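Local coordinates for double-stranded RNA-binding protein 1 (Arabidopsis thaliana, PDB 3ADG) that binds double-stranded RNA through domains like this one and helps DICER-LIKE 1 process primary and precursor microRNAs accurately in the nucleus, at residues Q10-A13 against Q14-L18; F54-K57 against A58-S62. All blocks are in the same frame, centred on the assembly; numbering follows the deposited sequence.

Interaction 1. Residues Q10-A13 against Q14-L18; sequences QEYA and QKYKL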
loop_
_atom_site.group_PDB
_atom_site.type_symbol
_atom_site.label_atom_id
_atom_site.label_comp_id
_atom_site.label_asym_id
_atom_site.label_seq_id
_atom_site.Cartn_x
_atom_site.Cartn_y
_atom_site.Cartn_z
ATOM N N GLN A 10 1.808 9.538 -2.005
ATOM C CA GLN A 10 2.897 10.112 -2.808
ATOM C C GLN A 10 3.055 11.620 -2.548
ATOM O O GLN A 10 4.164 12.143 -2.424
ATOM C CB GLN A 10 2.660 9.833 -4.301
ATOM C CG GLN A 10 3.686 10.508 -5.174
ATOM C CD GLN A 10 5.082 10.160 -4.728
ATOM O OE1 GLN A 10 5.815 11.005 -4.223
ATOM N NE2 GLN A 10 5.449 8.900 -4.884
ATOM N N GLU A 11 1.940 12.320 -2.433
ATOM C CA GLU A 11 1.992 13.754 -2.190
ATOM C C GLU A 11 2.634 14.025 -0.815
ATOM O O GLU A 11 3.441 14.964 -0.664
ATOM C CB GLU A 11 0.592 14.331 -2.235
ATOM C CG GLU A 11 0.036 14.416 -3.637
ATOM C CD GLU A 11 -1.373 14.969 -3.654
ATOM O OE1 GLU A 11 -1.760 15.653 -2.670
ATOM O OE2 GLU A 11 -2.087 14.709 -4.656
ATOM N N TYR A 12 2.232 13.219 0.169
ATOM C CA TYR A 12 2.821 13.253 1.509
ATOM C C TYR A 12 4.344 13.056 1.462
ATOM O O TYR A 12 5.113 13.854 2.052
ATOM C CB TYR A 12 2.178 12.199 2.416
ATOM C CG TYR A 12 2.782 12.213 3.820
ATOM C CD1 TYR A 12 2.161 12.910 4.862
ATOM C CD2 TYR A 12 3.985 11.534 4.091
ATOM C CE1 TYR A 12 2.721 12.933 6.166
ATOM C CE2 TYR A 12 4.554 11.543 5.380
ATOM C CZ TYR A 12 3.910 12.263 6.417
ATOM O OH TYR A 12 4.467 12.288 7.693
ATOM N N ALA A 13 4.764 11.993 0.766
ATOM C CA ALA A 13 6.191 11.689 0.596
ATOM C C ALA A 13 6.925 12.916 0.048
ATOM O O ALA A 13 7.958 13.342 0.578
ATOM C CB ALA A 13 6.368 10.504 -0.299
ATOM N N GLN A 14 6.368 13.514 -0.988
ATOM C CA GLN A 14 7.058 14.612 -1.649
ATOM C C GLN A 14 7.125 15.830 -0.730
ATOM O O GLN A 14 8.167 16.455 -0.619
ATOM C CB GLN A 14 6.347 14.949 -2.943
ATOM C CG GLN A 14 7.148 15.848 -3.851
ATOM C CD GLN A 14 6.342 16.187 -5.054
ATOM O OE1 GLN A 14 5.687 17.231 -5.096
ATOM N NE2 GLN A 14 6.317 15.286 -6.013
ATOM N N LYS A 15 6.006 16.133 -0.063
ATOM C CA LYS A 15 5.921 17.251 0.884
ATOM C C LYS A 15 6.995 17.172 1.979
ATOM O O LYS A 15 7.668 18.170 2.293
ATOM C CB LYS A 15 4.533 17.321 1.502
ATOM C CG LYS A 15 4.376 18.325 2.632
ATOM C CD LYS A 15 2.896 18.504 2.950
ATOM C CE LYS A 15 2.704 19.252 4.269
ATOM N NZ LYS A 15 1.250 19.551 4.573
ATOM N N TYR A 16 7.157 15.971 2.516
ATOM C CA TYR A 16 8.069 15.727 3.608
ATOM C C TYR A 16 9.462 15.227 3.187
ATOM O O TYR A 16 10.207 14.737 4.037
ATOM C CB TYR A 16 7.394 14.794 4.614
ATOM C CG TYR A 16 6.288 15.480 5.344
ATOM C CD1 TYR A 16 4.963 15.380 4.922
ATOM C CD2 TYR A 16 6.559 16.255 6.457
ATOM C CE1 TYR A 16 3.938 16.049 5.618
ATOM C CE2 TYR A 16 5.563 16.917 7.149
ATOM C CZ TYR A 16 4.262 16.805 6.740
ATOM O OH TYR A 16 3.300 17.493 7.436
ATOM N N LYS A 17 9.814 15.375 1.904
ATOM C CA LYS A 17 11.184 15.102 1.423
ATOM C C LYS A 17 11.611 13.640 1.688
ATOM O O LYS A 17 12.757 13.364 2.117
ATOM C CB LYS A 17 12.161 16.085 2.081
ATOM C CG LYS A 17 11.883 17.552 1.747
ATOM C CD LYS A 17 11.775 17.759 0.230
ATOM C CE LYS A 17 13.043 17.249 -0.529
ATOM N NZ LYS A 17 13.086 17.729 -1.953
ATOM N N LEU A 18 10.666 12.727 1.445
ATOM C CA LEU A 18 10.887 11.281 1.562
ATOM C C LEU A 18 10.827 10.649 0.184
ATOM O O LEU A 18 10.107 11.151 -0.689
ATOM C CB LEU A 18 9.768 10.668 2.438
ATOM C CG LEU A 18 9.484 11.416 3.749
ATOM C CD1 LEU A 18 8.204 10.856 4.393
ATOM C CD2 LEU A 18 10.695 11.290 4.726
#
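Y12 and Y16, one turn apart, stack where helix 5-15, the first helix of this double-stranded RNA-binding domain, ends in a Schellman motif. The stack is offset: ring centroids are 4.5 Å apart and the planes are inclined by 30°. Y16 brings its near edge inward, so that its CD1 stands over the centre of the Y12 ring, while the hydroxyl end of Y12 reaches over the rim of the Y16 ring. The closest approach is 3.4 Å, between Y12 CE1 and Y16 CE1. With CG trans to its own backbone N (chi1 180°), Y12 projects its ring outward from the helix, and the Y16 ring leans back over it. L18 meets the same ring obliquely, its CD1 3.8 Å from Y12 CE2.

K17 has a positive phi and serves as the C-prime residue of the motif. The chain reverses there, L18 N donating to A13 O over 2.9 Å with a nearly straight N-H (170°), and K17 N to Q14 O over a longer 3.2 Å. L18 is thereby folded back against A13 of the last turn. This is the compact side: A13 is buried, and Y12, A13 and L18 all rest on L42 of strand 35-42.

The contact is looser where Q10 bends its amide toward Q14: OE1 comes no closer than 4.2 Å to Q14 CB and the side chains form no bond with each other; Q10 packs instead on T20 and P21. Q14 and K15 are extended and exposed, tied to the preceding turn through their backbone N-H groups. Y12 O serves Y16 twice: it accepts the backbone N-H and also lies in the plane of the Y16 ring, at its edge, 3.3 Å from CD1.

Interaction 2. Residues F54-K57 against A58-S62; sequences FNRK and AAEQS
N55 is the N-cap of helix 56-71, the C-terminal helix of the double-stranded RNA-binding fold: its own backbone is extended, and the chain turns helical at R56. The first helical bond, from A59 N to N55 O, is weak at 3.3 Å, whereas the next two, E60 N to R56 O and Q61 N to K57 O, have both shortened to 2.9 Å. The N55 side chain closes the end of the helix. With CG set between the backbone N and carbonyl carbon (chi1 60°), OD1 turns in to accept from A58 N at 2.9 Å, an N-H of the first turn that has no preceding helical carbonyl to use; the donor sits tilted from the amide plane.

R56 and E60, one turn apart, form a salt bridge beside this cap. R56 bends at chi2, swinging its guanidinium toward E60, and NH1 donates to E60 OE1 over 2.9 Å. OE1 also takes a salt bridge from K6, so two cations share one carboxylate oxygen of the buried E60, which probably favours its ionised form. E60 packs on Y23 and I25, and R56 on I25, placing the pair against strand 22-28, while A59 faces F36 and S38 of strand 35-42. K57 leads its extended chain away from the following turn; its CG lies over one guanidinium face of R56. The guanidinium and carboxylate planes are 73° apart: OE1, approached on its syn side, lies almost exactly in the guanidinium plane at the NH1 edge, while NH1 stands 23° out of the carboxylate plane.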
loop_
_atom_site.group_PDB
_atom_site.type_symbol
_atom_site.label_atom_id
_atom_site.label_comp_id
_atom_site.label_asym_id
_atom_site.label_seq_id
_atom_site.Cartn_x
_atom_site.Cartn_y
_atom_site.Cartn_z
ATOM N N PHE A 54 -8.207 -9.050 -4.757
ATOM C CA PHE A 54 -8.233 -9.816 -6.016
ATOM C C PHE A 54 -7.228 -9.328 -7.064
ATOM O O PHE A 54 -7.056 -9.959 -8.120
ATOM C CB PHE A 54 -9.644 -9.855 -6.622
ATOM C CG PHE A 54 -10.720 -10.410 -5.690
ATOM C CD1 PHE A 54 -12.034 -9.926 -5.760
ATOM C CD2 PHE A 54 -10.426 -11.409 -4.763
ATOM C CE1 PHE A 54 -13.057 -10.441 -4.920
ATOM C CE2 PHE A 54 -11.414 -11.922 -3.920
ATOM C CZ PHE A 54 -12.752 -11.436 -3.988
ATOM N N ASN A 55 -6.578 -8.211 -6.757
ATOM C CA ASN A 55 -5.543 -7.674 -7.627
ATOM C C ASN A 55 -4.539 -6.799 -6.865
ATOM O O ASN A 55 -4.804 -6.343 -5.737
ATOM C CB ASN A 55 -6.191 -6.949 -8.812
ATOM C CG ASN A 55 -7.075 -5.802 -8.363
ATOM O OD1 ASN A 55 -6.569 -4.735 -7.971
ATOM N ND2 ASN A 55 -8.384 -6.033 -8.345
ATOM N N ARG A 56 -3.379 -6.572 -7.490
ATOM C CA ARG A 56 -2.297 -5.864 -6.808
ATOM C C ARG A 56 -2.718 -4.419 -6.482
ATOM O O ARG A 56 -2.459 -3.936 -5.390
ATOM C CB ARG A 56 -1.006 -5.926 -7.630
ATOM C CG ARG A 56 -1.090 -5.275 -8.984
ATOM C CD ARG A 56 -0.525 -3.878 -8.927
ATOM N NE ARG A 56 -0.145 -3.391 -10.246
ATOM C CZ ARG A 56 0.318 -2.169 -10.503
ATOM N NH1 ARG A 56 0.468 -1.270 -9.524
ATOM N NH2 ARG A 56 0.606 -1.853 -11.757
ATOM N N LYS A 57 -3.398 -3.754 -7.409
ATOM C CA LYS A 57 -3.772 -2.358 -7.196
ATOM C C LYS A 57 -4.672 -2.178 -5.969
ATOM O O LYS A 57 -4.470 -1.262 -5.184
ATOM C CB LYS A 57 -4.433 -1.786 -8.450
ATOM C CG LYS A 57 -3.398 -1.461 -9.533
ATOM C CD LYS A 57 -4.006 -0.688 -10.633
ATOM C CE LYS A 57 -2.990 -0.515 -11.768
ATOM N NZ LYS A 57 -3.555 0.341 -12.813
ATOM N N ALA A 58 -5.653 -3.054 -5.801
ATOM C CA ALA A 58 -6.524 -2.964 -4.621
ATOM C C ALA A 58 -5.730 -3.131 -3.289
ATOM O O ALA A 58 -5.983 -2.412 -2.308
ATOM C CB ALA A 58 -7.672 -3.992 -4.724
ATOM N N ALA A 59 -4.787 -4.081 -3.291
ATOM C CA ALA A 59 -3.908 -4.316 -2.134
ATOM C C ALA A 59 -3.056 -3.086 -1.851
ATOM O O ALA A 59 -2.947 -2.667 -0.694
ATOM C CB ALA A 59 -3.027 -5.562 -2.372
ATOM N N GLU A 60 -2.440 -2.527 -2.899
ATOM C CA GLU A 60 -1.563 -1.371 -2.753
ATOM C C GLU A 60 -2.363 -0.191 -2.197
ATOM O O GLU A 60 -1.906 0.489 -1.267
ATOM C CB GLU A 60 -0.923 -1.023 -4.095
ATOM C CG GLU A 60 0.064 -2.108 -4.540
ATOM C CD GLU A 60 0.664 -1.819 -5.920
ATOM O OE1 GLU A 60 0.073 -1.021 -6.666
ATOM O OE2 GLU A 60 1.733 -2.376 -6.241
ATOM N N GLN A 61 -3.565 0.022 -2.739
ATOM C CA GLN A 61 -4.425 1.079 -2.232
ATOM C C GLN A 61 -4.727 0.884 -0.741
ATOM O O GLN A 61 -4.782 1.856 0.007
ATOM C CB GLN A 61 -5.701 1.192 -3.025
ATOM C CG GLN A 61 -5.454 1.703 -4.420
ATOM C CD GLN A 61 -5.160 3.208 -4.499
ATOM O OE1 GLN A 61 -5.190 3.936 -3.476
ATOM N NE2 GLN A 61 -4.868 3.682 -5.734
ATOM N N SER A 62 -4.956 -0.363 -0.328
ATOM C CA SER A 62 -5.263 -0.678 1.083
ATOM C C SER A 62 -4.035 -0.358 1.987
ATOM O O SER A 62 -4.194 0.239 3.061
ATOM C CB SER A 62 -5.700 -2.138 1.202
ATOM O OG SER A 62 -5.828 -2.547 2.574
#

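In the fold
Interactions 1 and 2 come in series along the chain and belong to the two helices of one alpha-beta-beta-beta-alpha domain. Residues 10-18 end helix 5-15; residues 54-62 begin helix 56-71, after the three-stranded antiparallel sheet. Their centres are 21 Å apart on opposite sides of the chain's centre, and their nearest atoms about 9 Å, without touching. Both reach strand 35-42, interaction 1 at L42 and interaction 2 at L35, F36 and S38, and K6 joins helix 5-15 to interaction 2. As in other domains of this family, the first helix and the start of the second probably present the RNA-binding surface.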